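Local coordinates for protein pectate lyase (Bacillus, PDB 3VMV) that is a secreted parallel beta-helix of polysaccharide lyase family 1 that probably cleaves polygalacturonate, the unesterified part of the pectin backbone, by beta-elimination, at residues 131-136 / 164-169; 169-174 / 198-203; 244-249 / 280-285. One frame throughout, in Å; residues are numbered along the deposited sequence.

Interaction 1. Residues 131-136 / 164-169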
loop_
_atom_site.group_PDB
_atom_site.type_symbol
_atom_site.label_atom_id
_atom_site.label_comp_id
_atom_site.label_asym_id
_atom_site.label_seq_id
_atom_site.Cartn_x
_atom_site.Cartn_y
_atom_site.Cartn_z
ATOM N N ASN A 131 -11.029 3.778 -5.127
ATOM C CA ASN A 131 -10.590 5.194 -5.123
ATOM C C ASN A 131 -9.998 5.560 -3.785
ATOM O O ASN A 131 -10.594 6.249 -3.001
ATOM C CB ASN A 131 -11.707 6.152 -5.558
ATOM C CG ASN A 131 -11.961 6.045 -7.036
ATOM O OD1 ASN A 131 -11.249 6.667 -7.849
ATOM N ND2 ASN A 131 -12.888 5.205 -7.405
ATOM N N VAL A 132 -8.829 4.993 -3.527
ATOM C CA VAL A 132 -8.132 5.153 -2.288
ATOM C C VAL A 132 -6.733 5.649 -2.586
ATOM O O VAL A 132 -6.059 5.078 -3.454
ATOM C CB VAL A 132 -8.009 3.808 -1.612
ATOM C CG1 VAL A 132 -7.199 3.909 -0.332
ATOM C CG2 VAL A 132 -9.396 3.178 -1.328
ATOM N N TRP A 133 -6.322 6.706 -1.897
ATOM C CA TRP A 133 -4.991 7.283 -2.055
ATOM C C TRP A 133 -4.253 7.186 -0.711
ATOM O O TRP A 133 -4.728 7.751 0.288
ATOM C CB TRP A 133 -5.178 8.731 -2.507
ATOM C CG TRP A 133 -3.894 9.444 -2.849
ATOM C CD1 TRP A 133 -2.735 8.856 -3.272
ATOM C CD2 TRP A 133 -3.676 10.855 -2.876
ATOM N NE1 TRP A 133 -1.778 9.830 -3.539
ATOM C CE2 TRP A 133 -2.335 11.061 -3.287
ATOM C CE3 TRP A 133 -4.477 11.969 -2.549
ATOM C CZ2 TRP A 133 -1.788 12.329 -3.430
ATOM C CZ3 TRP A 133 -3.941 13.234 -2.699
ATOM C CH2 TRP A 133 -2.603 13.401 -3.109
ATOM N N ILE A 134 -3.145 6.439 -0.696
ATOM C CA ILE A 134 -2.323 6.232 0.505
ATOM C C ILE A 134 -1.014 6.967 0.209
ATOM O O ILE A 134 -0.254 6.480 -0.627
ATOM C CB ILE A 134 -2.125 4.758 0.693
ATOM C CG1 ILE A 134 -3.484 4.154 1.054
ATOM C CG2 ILE A 134 -1.032 4.469 1.811
ATOM C CD1 ILE A 134 -3.527 2.610 0.953
ATOM N N ASP A 135 -0.839 8.134 0.834
ATOM C CA ASP A 135 0.213 9.081 0.424
ATOM C C ASP A 135 1.008 9.620 1.594
ATOM O O ASP A 135 0.473 10.044 2.596
ATOM C CB ASP A 135 -0.468 10.218 -0.337
ATOM C CG ASP A 135 0.516 11.304 -0.789
ATOM O OD1 ASP A 135 1.219 11.050 -1.776
ATOM O OD2 ASP A 135 0.566 12.358 -0.142
ATOM N N HIS A 136 2.327 9.641 1.464
ATOM C CA HIS A 136 3.174 10.336 2.429
ATOM C C HIS A 136 3.067 9.792 3.848
ATOM O O HIS A 136 3.101 10.531 4.813
ATOM C CB HIS A 136 2.944 11.863 2.391
ATOM C CG HIS A 136 3.734 12.561 1.324
ATOM N ND1 HIS A 136 3.177 12.955 0.126
ATOM C CD2 HIS A 136 5.049 12.893 1.259
ATOM C CE1 HIS A 136 4.102 13.571 -0.601
ATOM N NE2 HIS A 136 5.252 13.526 0.052
ATOM N N TYR A 164 -8.632 0.800 -8.158
ATOM C CA TYR A 164 -8.378 2.235 -8.348
ATOM C C TYR A 164 -7.678 2.805 -7.124
ATOM O O TYR A 164 -8.223 3.645 -6.395
ATOM C CB TYR A 164 -9.679 3.038 -8.697
ATOM C CG TYR A 164 -10.333 2.610 -9.996
ATOM C CD1 TYR A 164 -9.757 2.913 -11.212
ATOM C CD2 TYR A 164 -11.540 1.902 -9.985
ATOM C CE1 TYR A 164 -10.347 2.501 -12.398
ATOM C CE2 TYR A 164 -12.143 1.504 -11.156
ATOM C CZ TYR A 164 -11.532 1.810 -12.346
ATOM O OH TYR A 164 -12.114 1.417 -13.523
ATOM N N ILE A 165 -6.453 2.337 -6.887
ATOM C CA ILE A 165 -5.741 2.627 -5.646
ATOM C C ILE A 165 -4.374 3.181 -6.017
ATOM O O ILE A 165 -3.727 2.629 -6.923
ATOM C CB ILE A 165 -5.575 1.348 -4.840
ATOM C CG1 ILE A 165 -6.941 0.662 -4.703
ATOM C CG2 ILE A 165 -4.903 1.649 -3.474
ATOM C CD1 ILE A 165 -6.941 -0.616 -3.954
ATOM N N THR A 166 -3.962 4.277 -5.368
ATOM C CA THR A 166 -2.610 4.814 -5.561
ATOM C C THR A 166 -1.891 4.871 -4.239
ATOM O O THR A 166 -2.430 5.411 -3.276
ATOM C CB THR A 166 -2.654 6.197 -6.180
ATOM O OG1 THR A 166 -3.102 6.097 -7.535
ATOM C CG2 THR A 166 -1.255 6.837 -6.217
ATOM N N VAL A 167 -0.684 4.324 -4.223
ATOM C CA VAL A 167 0.174 4.265 -3.060
ATOM C C VAL A 167 1.417 5.065 -3.455
ATOM O O VAL A 167 2.205 4.612 -4.303
ATOM C CB VAL A 167 0.554 2.815 -2.814
ATOM C CG1 VAL A 167 1.558 2.655 -1.650
ATOM C CG2 VAL A 167 -0.736 2.007 -2.527
ATOM N N SER A 168 1.560 6.229 -2.856
ATOM C CA SER A 168 2.587 7.178 -3.293
ATOM C C SER A 168 3.345 7.804 -2.147
ATOM O O SER A 168 2.787 8.129 -1.106
ATOM C CB SER A 168 1.924 8.261 -4.160
ATOM O OG SER A 168 0.913 8.967 -3.458
ATOM N N TRP A 169 4.637 8.046 -2.371
ATOM C CA TRP A 169 5.436 8.857 -1.437
ATOM C C TRP A 169 5.531 8.305 -0.016
ATOM O O TRP A 169 5.747 9.057 0.912
ATOM C CB TRP A 169 4.952 10.331 -1.396
ATOM C CG TRP A 169 5.133 10.997 -2.759
ATOM C CD1 TRP A 169 4.144 11.295 -3.675
ATOM C CD2 TRP A 169 6.372 11.497 -3.306
ATOM N NE1 TRP A 169 4.713 11.958 -4.759
ATOM C CE2 TRP A 169 6.065 12.071 -4.567
ATOM C CE3 TRP A 169 7.702 11.498 -2.858
ATOM C CZ2 TRP A 169 7.055 12.656 -5.397
ATOM C CZ3 TRP A 169 8.684 12.100 -3.680
ATOM C CH2 TRP A 169 8.330 12.661 -4.936
#
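Strands 132-135 and 165-168 run parallel, their axes 4.8 Å apart and 5° from exact alignment, with Val132 paired to Ile165 and each following residue to its counterpart through Asp135 and Ser168. They lie on successive turns (rungs) of the right-handed parallel beta-helix of family 1 polysaccharide lyases, joined by backbone bonds such as Ile134 N to Thr166 O, 2.9 Å long and almost straight (171°). The face carrying Val132, Ile134, Ile165 and Val167 is apolar and buried, and strands 123-126 and 156-158 pack against it.

The other face is mixed, with an indole beside polar groups. Ser168 OG sits between two partners: it accepts the indole N-H of Trp133, NE1 to OG 2.8 Å, and donates to Asp135 OD1 at 2.7 Å, on the lone pair that points away from the second carboxylate oxygen. The indole can lean across to the next rung because CG of Trp133 is anti to its backbone N (chi1 -174°), and CB of Asp135 covers part of one indole face. Thr166 CG2 lies alongside Trp133 CD1, while its hydroxyl turns to the N-terminal segment at Gln5 and Ala8.

Where the strands end, His136 and Trp169 continue the pairing side by side. Their rings are nearly parallel, but the imidazole and the five-membered ring are slid apart, so that CB of Trp169, not its ring, stands over the imidazole centre at 3.4 Å. The imidazole is further held by its own neighbour: His136 ND1 donates to Asp135 OD2, 2.7 Å away, in the imidazole plane but from above the carboxylate.

Interaction 2. Residues 169-174 / 198-203; sequences WNKFEN and HNYFNN
Trp169 and His198 meet face to face in an offset stack, the six-membered ring and the imidazole 4.2 Å apart between centroids with planes at 13°. His198 CB stands over the centre of that six-membered ring, and the imidazole lies over its outer edge, His198 CD2 to Trp169 CH2 3.4 Å. Replacing Trp169 by alanine removes the indole and is likely to leave the face of the His198 imidazole that it covers without an aromatic partner, with a gap between the two turns.

Beyond the rings, Asn170 and Asn199 lie side by side, consecutive members of the row of asparagines known from pectate lyase beta-helices. Asn199 OD1 receives both the backbone N of Asn170 (2.9 Å) and its ND2 (3.0 Å), with the two amide planes only 7° apart; Asn170 OD1 turns to Asn137 N. Strands 171-173 and 200-202 then run parallel, and Phe172 and Phe201 point inward together, Phe172 CD2 to Phe201 CE1 3.4 Å, their planes oblique at 39°. Asn199 OD1 also lies in the plane of the Phe172 ring, at its edge. This interior half is the closely packed part.

The outward face, with Lys171, Glu173, Tyr200 and Asn202, is partly exposed and more loosely joined. Glu173 reaches over to Asn202, Glu173 OE2 to Asn202 ND2 2.9 Å, and its carboxylate also touches Tyr200 CE2. At the corner, Asn203 ND2 gives Asn174 OD1 a nearly straight bond of 2.8 Å.

Helix 309-319 covers Trp169, His198 and Tyr200 from outside, whereas strand 177-181 meets Phe172 and Phe201 inside the beta-helix; Phe139 and Phe223 continue the aromatic row on the rungs before and after.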
loop_
_atom_site.group_PDB
_atom_site.type_symbol
_atom_site.label_atom_id
_atom_site.label_comp_id
_atom_site.label_asym_id
_atom_site.label_seq_id
_atom_site.Cartn_x
_atom_site.Cartn_y
_atom_site.Cartn_z
ATOM N N TRP A 169 4.637 8.046 -2.371
ATOM C CA TRP A 169 5.436 8.857 -1.437
ATOM C C TRP A 169 5.531 8.305 -0.016
ATOM O O TRP A 169 5.747 9.057 0.912
ATOM C CB TRP A 169 4.952 10.331 -1.396
ATOM C CG TRP A 169 5.133 10.997 -2.759
ATOM C CD1 TRP A 169 4.144 11.295 -3.675
ATOM C CD2 TRP A 169 6.372 11.497 -3.306
ATOM N NE1 TRP A 169 4.713 11.958 -4.759
ATOM C CE2 TRP A 169 6.065 12.071 -4.567
ATOM C CE3 TRP A 169 7.702 11.498 -2.858
ATOM C CZ2 TRP A 169 7.055 12.656 -5.397
ATOM C CZ3 TRP A 169 8.684 12.100 -3.680
ATOM C CH2 TRP A 169 8.330 12.661 -4.936
ATOM N N ASN A 170 5.367 6.990 0.145
ATOM C CA ASN A 170 5.424 6.415 1.480
ATOM C C ASN A 170 6.761 5.794 1.742
ATOM O O ASN A 170 7.510 5.495 0.804
ATOM C CB ASN A 170 4.383 5.286 1.616
ATOM C CG ASN A 170 2.966 5.743 1.296
ATOM O OD1 ASN A 170 2.338 6.428 2.105
ATOM N ND2 ASN A 170 2.424 5.294 0.144
ATOM N N LYS A 171 7.071 5.561 3.007
ATOM C CA LYS A 171 8.230 4.706 3.337
ATOM C C LYS A 171 7.683 3.402 3.898
ATOM O O LYS A 171 6.770 3.420 4.718
ATOM C CB LYS A 171 9.108 5.356 4.384
ATOM C CG LYS A 171 9.729 6.689 3.909
ATOM C CD LYS A 171 10.716 7.206 4.973
ATOM C CE LYS A 171 11.439 8.467 4.463
ATOM N NZ LYS A 171 12.460 8.905 5.474
ATOM N N PHE A 172 8.201 2.281 3.382
ATOM C CA PHE A 172 7.903 0.938 3.901
ATOM C C PHE A 172 9.267 0.391 4.328
ATOM O O PHE A 172 10.160 0.225 3.490
ATOM C CB PHE A 172 7.408 0.032 2.762
ATOM C CG PHE A 172 6.045 0.367 2.221
ATOM C CD1 PHE A 172 4.931 -0.370 2.645
ATOM C CD2 PHE A 172 5.861 1.406 1.300
ATOM C CE1 PHE A 172 3.659 -0.120 2.156
ATOM C CE2 PHE A 172 4.596 1.665 0.796
ATOM C CZ PHE A 172 3.471 0.911 1.246
ATOM N N GLU A 173 9.467 0.091 5.610
ATOM C CA GLU A 173 10.781 -0.280 6.072
ATOM C C GLU A 173 10.679 -1.331 7.142
ATOM O O GLU A 173 9.683 -1.428 7.848
ATOM C CB GLU A 173 11.492 0.926 6.677
ATOM C CG GLU A 173 11.596 2.133 5.739
ATOM C CD GLU A 173 12.589 3.192 6.240
ATOM O OE1 GLU A 173 12.159 4.334 6.523
ATOM O OE2 GLU A 173 13.815 2.903 6.336
ATOM N N ASN A 174 11.751 -2.096 7.264
ATOM C CA ASN A 174 11.959 -2.967 8.428
ATOM C C ASN A 174 10.800 -3.900 8.653
ATOM O O ASN A 174 10.112 -3.815 9.690
ATOM C CB ASN A 174 12.241 -2.134 9.699
ATOM C CG ASN A 174 13.354 -1.114 9.486
ATOM O OD1 ASN A 174 14.299 -1.356 8.759
ATOM N ND2 ASN A 174 13.247 0.029 10.165
ATOM N N HIS A 198 7.000 6.597 -6.270
ATOM C CA HIS A 198 7.770 7.419 -5.330
ATOM C C HIS A 198 7.774 6.915 -3.908
ATOM O O HIS A 198 7.868 7.690 -2.980
ATOM C CB HIS A 198 7.353 8.892 -5.419
ATOM C CG HIS A 198 7.749 9.534 -6.710
ATOM N ND1 HIS A 198 6.915 9.578 -7.812
ATOM C CD2 HIS A 198 8.923 10.084 -7.097
ATOM C CE1 HIS A 198 7.546 10.189 -8.803
ATOM N NE2 HIS A 198 8.759 10.516 -8.391
ATOM N N ASN A 199 7.689 5.603 -3.744
ATOM C CA ASN A 199 7.860 5.044 -2.402
ATOM C C ASN A 199 9.295 4.616 -2.167
ATOM O O ASN A 199 10.032 4.289 -3.113
ATOM C CB ASN A 199 6.972 3.795 -2.217
ATOM C CG ASN A 199 5.493 4.089 -2.441
ATOM O OD1 ASN A 199 4.824 4.689 -1.604
ATOM N ND2 ASN A 199 4.976 3.696 -3.632
ATOM N N TYR A 200 9.642 4.533 -0.893
ATOM C CA TYR A 200 10.895 3.953 -0.449
ATOM C C TYR A 200 10.577 2.591 0.158
ATOM O O TYR A 200 9.759 2.518 1.103
ATOM C CB TYR A 200 11.435 4.839 0.657
ATOM C CG TYR A 200 12.816 4.545 1.189
ATOM C CD1 TYR A 200 13.895 4.274 0.336
ATOM C CD2 TYR A 200 13.070 4.602 2.557
ATOM C CE1 TYR A 200 15.167 4.062 0.846
ATOM C CE2 TYR A 200 14.344 4.378 3.048
ATOM C CZ TYR A 200 15.372 4.142 2.206
ATOM O OH TYR A 200 16.670 3.935 2.680
ATOM N N PHE A 201 11.169 1.540 -0.412
ATOM C CA PHE A 201 10.984 0.161 0.069
ATOM C C PHE A 201 12.326 -0.297 0.595
ATOM O O PHE A 201 13.210 -0.608 -0.189
ATOM C CB PHE A 201 10.553 -0.727 -1.098
ATOM C CG PHE A 201 9.221 -0.331 -1.738
ATOM C CD1 PHE A 201 8.020 -0.366 -1.019
ATOM C CD2 PHE A 201 9.157 0.005 -3.085
ATOM C CE1 PHE A 201 6.808 -0.032 -1.649
ATOM C CE2 PHE A 201 7.958 0.280 -3.737
ATOM C CZ PHE A 201 6.766 0.291 -3.007
ATOM N N ASN A 202 12.527 -0.361 1.911
ATOM C CA ASN A 202 13.882 -0.519 2.441
ATOM C C ASN A 202 13.931 -1.531 3.603
ATOM O O ASN A 202 13.141 -1.453 4.535
ATOM C CB ASN A 202 14.366 0.856 2.935
ATOM C CG ASN A 202 15.685 0.777 3.639
ATOM O OD1 ASN A 202 16.674 0.328 3.061
ATOM N ND2 ASN A 202 15.723 1.254 4.874
ATOM N N ASN A 203 14.903 -2.433 3.547
ATOM C CA ASN A 203 15.110 -3.429 4.619
ATOM C C ASN A 203 13.857 -4.286 4.841
ATOM O O ASN A 203 13.251 -4.300 5.937
ATOM C CB ASN A 203 15.617 -2.813 5.911
ATOM C CG ASN A 203 16.041 -3.869 6.902
ATOM O OD1 ASN A 203 16.719 -4.836 6.542
ATOM N ND2 ASN A 203 15.678 -3.676 8.156
#

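Interaction 3. Residues 244-249 / 280-285; sequences NYFDNV and RGNVFV
Asn282 OD1 is gripped by two groups of Asn244: the backbone N donates to it at 2.9 Å, tilted from the plane of the Asn282 side-chain carbonyl, and ND2 at 3.1 Å, within that plane. The two side-chain amides lie side by side, 9° from coplanar, continuing the kind of asparagine row known from pectate lyases. Each is secured beyond the pair as well, Asn244 OD1 by Asn221 N and Asn282 ND2 by Val241 O.

From here the chains run on in parallel register, Tyr245 opposite Val283, Phe246 opposite Phe284 and Asp247 opposite Val285. The backbone is laced by Phe246 N to Val283 O, 2.8 Å, and by Val285 N to Phe246 O, also 2.8 Å, and Asn248 N still reaches Val285 O as the first chain turns its corner. On the inner face the rings of Phe246 and Phe284 point the same way with planes 23° apart, yet slid so far that they barely overlap; the nearest atoms are Phe246 CD2 and Phe284 CE1, at 3.5 Å. Asn282 OD1 and Val283 O both lie at the edge of the Phe246 ring, in its plane.

On the outer face Tyr245 slants across the two valines. With its CG anti to the backbone N (chi1 -162°), the ring swings over the neighbouring rung, where Tyr245 CE1 lies 3.3 Å from Val283 CG1 and OH meets Val285 CG2.

Helix 309-319 packs on Tyr245 and Val283, while Phe246 stacks on Phe223 of strand 222-226, the preceding rung; Pro264 touches both Phe246 and Phe284.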
loop_
_atom_site.group_PDB
_atom_site.type_symbol
_atom_site.label_atom_id
_atom_site.label_comp_id
_atom_site.label_asym_id
_atom_site.label_seq_id
_atom_site.Cartn_x
_atom_site.Cartn_y
_atom_site.Cartn_z
ATOM N N ASN A 244 12.361 2.695 -11.953
ATOM C CA ASN A 244 12.633 2.503 -10.538
ATOM C C ASN A 244 14.105 2.299 -10.294
ATOM O O ASN A 244 14.816 1.876 -11.197
ATOM C CB ASN A 244 11.890 1.271 -9.986
ATOM C CG ASN A 244 10.384 1.327 -10.184
ATOM O OD1 ASN A 244 9.667 1.913 -9.376
ATOM N ND2 ASN A 244 9.901 0.697 -11.239
ATOM N N TYR A 245 14.533 2.567 -9.064
ATOM C CA TYR A 245 15.913 2.370 -8.662
ATOM C C TYR A 245 15.989 1.218 -7.669
ATOM O O TYR A 245 15.250 1.245 -6.678
ATOM C CB TYR A 245 16.475 3.675 -8.049
ATOM C CG TYR A 245 17.959 3.713 -7.996
ATOM C CD1 TYR A 245 18.634 4.303 -9.049
ATOM C CD2 TYR A 245 18.682 3.170 -6.949
ATOM C CE1 TYR A 245 19.963 4.367 -9.098
ATOM C CE2 TYR A 245 20.134 3.230 -7.016
ATOM C CZ TYR A 245 20.693 3.832 -8.112
ATOM O OH TYR A 245 22.051 3.946 -8.310
ATOM N N PHE A 246 16.836 0.208 -7.953
ATOM C CA PHE A 246 16.967 -0.917 -7.050
ATOM C C PHE A 246 18.421 -1.020 -6.594
ATOM O O PHE A 246 19.327 -0.992 -7.427
ATOM C CB PHE A 246 16.687 -2.220 -7.816
ATOM C CG PHE A 246 15.290 -2.355 -8.351
ATOM C CD1 PHE A 246 14.323 -3.076 -7.640
ATOM C CD2 PHE A 246 14.919 -1.763 -9.565
ATOM C CE1 PHE A 246 13.034 -3.241 -8.143
ATOM C CE2 PHE A 246 13.644 -1.946 -10.084
ATOM C CZ PHE A 246 12.678 -2.659 -9.390
ATOM N N ASP A 247 18.640 -1.188 -5.286
ATOM C CA ASP A 247 19.985 -1.360 -4.749
ATOM C C ASP A 247 19.926 -2.562 -3.811
ATOM O O ASP A 247 19.204 -2.512 -2.802
ATOM C CB ASP A 247 20.371 -0.098 -3.961
ATOM C CG ASP A 247 21.709 -0.234 -3.206
ATOM O OD1 ASP A 247 22.077 0.736 -2.536
ATOM O OD2 ASP A 247 22.407 -1.259 -3.294
ATOM N N ASN A 248 20.695 -3.608 -4.127
ATOM C CA ASN A 248 20.847 -4.758 -3.240
ATOM C C ASN A 248 19.505 -5.406 -3.019
ATOM O O ASN A 248 19.069 -5.599 -1.865
ATOM C CB ASN A 248 21.478 -4.341 -1.906
ATOM C CG ASN A 248 21.847 -5.534 -1.034
ATOM O OD1 ASN A 248 21.851 -5.432 0.207
ATOM N ND2 ASN A 248 22.146 -6.652 -1.655
ATOM N N VAL A 249 18.837 -5.731 -4.125
ATOM C CA VAL A 249 17.496 -6.323 -4.084
ATOM C C VAL A 249 17.461 -7.750 -4.583
ATOM O O VAL A 249 17.716 -8.027 -5.756
ATOM C CB VAL A 249 16.547 -5.505 -4.949
ATOM C CG1 VAL A 249 15.133 -6.145 -5.068
ATOM C CG2 VAL A 249 16.394 -4.100 -4.358
ATOM N N ARG A 280 10.974 -1.193 -18.097
ATOM C CA ARG A 280 11.578 -0.105 -18.854
ATOM C C ARG A 280 12.292 0.876 -17.938
ATOM O O ARG A 280 11.720 1.329 -16.914
ATOM C CB ARG A 280 10.463 0.605 -19.597
ATOM C CG ARG A 280 10.849 1.818 -20.364
ATOM C CD ARG A 280 9.597 2.287 -21.126
ATOM N NE ARG A 280 9.759 3.584 -21.791
ATOM C CZ ARG A 280 10.322 3.752 -22.986
ATOM N NH1 ARG A 280 10.808 2.709 -23.651
ATOM N NH2 ARG A 280 10.421 4.969 -23.510
ATOM N N GLY A 281 13.536 1.218 -18.257
ATOM C CA GLY A 281 14.159 2.346 -17.569
ATOM C C GLY A 281 14.596 2.149 -16.141
ATOM O O GLY A 281 14.998 3.117 -15.497
ATOM N N ASN A 282 14.580 0.900 -15.666
ATOM C CA ASN A 282 15.014 0.660 -14.294
ATOM C C ASN A 282 16.541 0.682 -14.149
ATOM O O ASN A 282 17.264 0.421 -15.104
ATOM C CB ASN A 282 14.459 -0.670 -13.808
ATOM C CG ASN A 282 12.935 -0.691 -13.828
ATOM O OD1 ASN A 282 12.301 -0.012 -13.036
ATOM N ND2 ASN A 282 12.346 -1.464 -14.751
ATOM N N VAL A 283 17.004 1.056 -12.959
ATOM C CA VAL A 283 18.419 1.013 -12.629
ATOM C C VAL A 283 18.594 -0.055 -11.563
ATOM O O VAL A 283 17.924 -0.013 -10.531
ATOM C CB VAL A 283 18.920 2.380 -12.169
ATOM C CG1 VAL A 283 20.329 2.260 -11.556
ATOM C CG2 VAL A 283 18.928 3.367 -13.368
ATOM N N PHE A 284 19.478 -1.012 -11.843
ATOM C CA PHE A 284 19.721 -2.128 -10.933
ATOM C C PHE A 284 21.169 -2.070 -10.451
ATOM O O PHE A 284 22.099 -2.241 -11.254
ATOM C CB PHE A 284 19.510 -3.454 -11.698
ATOM C CG PHE A 284 18.123 -3.624 -12.269
ATOM C CD1 PHE A 284 17.045 -3.974 -11.448
ATOM C CD2 PHE A 284 17.916 -3.531 -13.644
ATOM C CE1 PHE A 284 15.763 -4.167 -11.970
ATOM C CE2 PHE A 284 16.636 -3.723 -14.180
ATOM C CZ PHE A 284 15.574 -4.037 -13.339
ATOM N N VAL A 285 21.361 -1.818 -9.148
ATOM C CA VAL A 285 22.706 -1.825 -8.609
ATOM C C VAL A 285 22.810 -2.993 -7.631
ATOM O O VAL A 285 22.010 -3.104 -6.698
ATOM C CB VAL A 285 22.969 -0.515 -7.850
ATOM C CG1 VAL A 285 24.364 -0.473 -7.270
ATOM C CG2 VAL A 285 22.731 0.685 -8.785
#

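Overall arrangement
All three contacts pair successive rungs of one parallel beta-helix. Interactions 1 and 2 share Trp169 and strand 165-175, and they touch: Ile134 O meets Asn170 ND2, and Val167 O meets Asn199 ND2. Interaction 3 lies further along the beta-helix, about 14 Å from interaction 2 between centres, and touches neither. Burial falls in that order, from the core contact 131-136/164-169, through the partly buried 169-174/198-203, to the surface contact 244-249/280-285. Interactions 2 and 3 repeat one scheme, paired asparagines followed by inward phenylalanines; the outer face is rich in polar and charged side chains in interaction 2 and is mainly Tyr-Val packing in interaction 3. Interaction 1 instead joins an aliphatic interior to a hydrogen-bonded Trp-Ser-Asp-His chain.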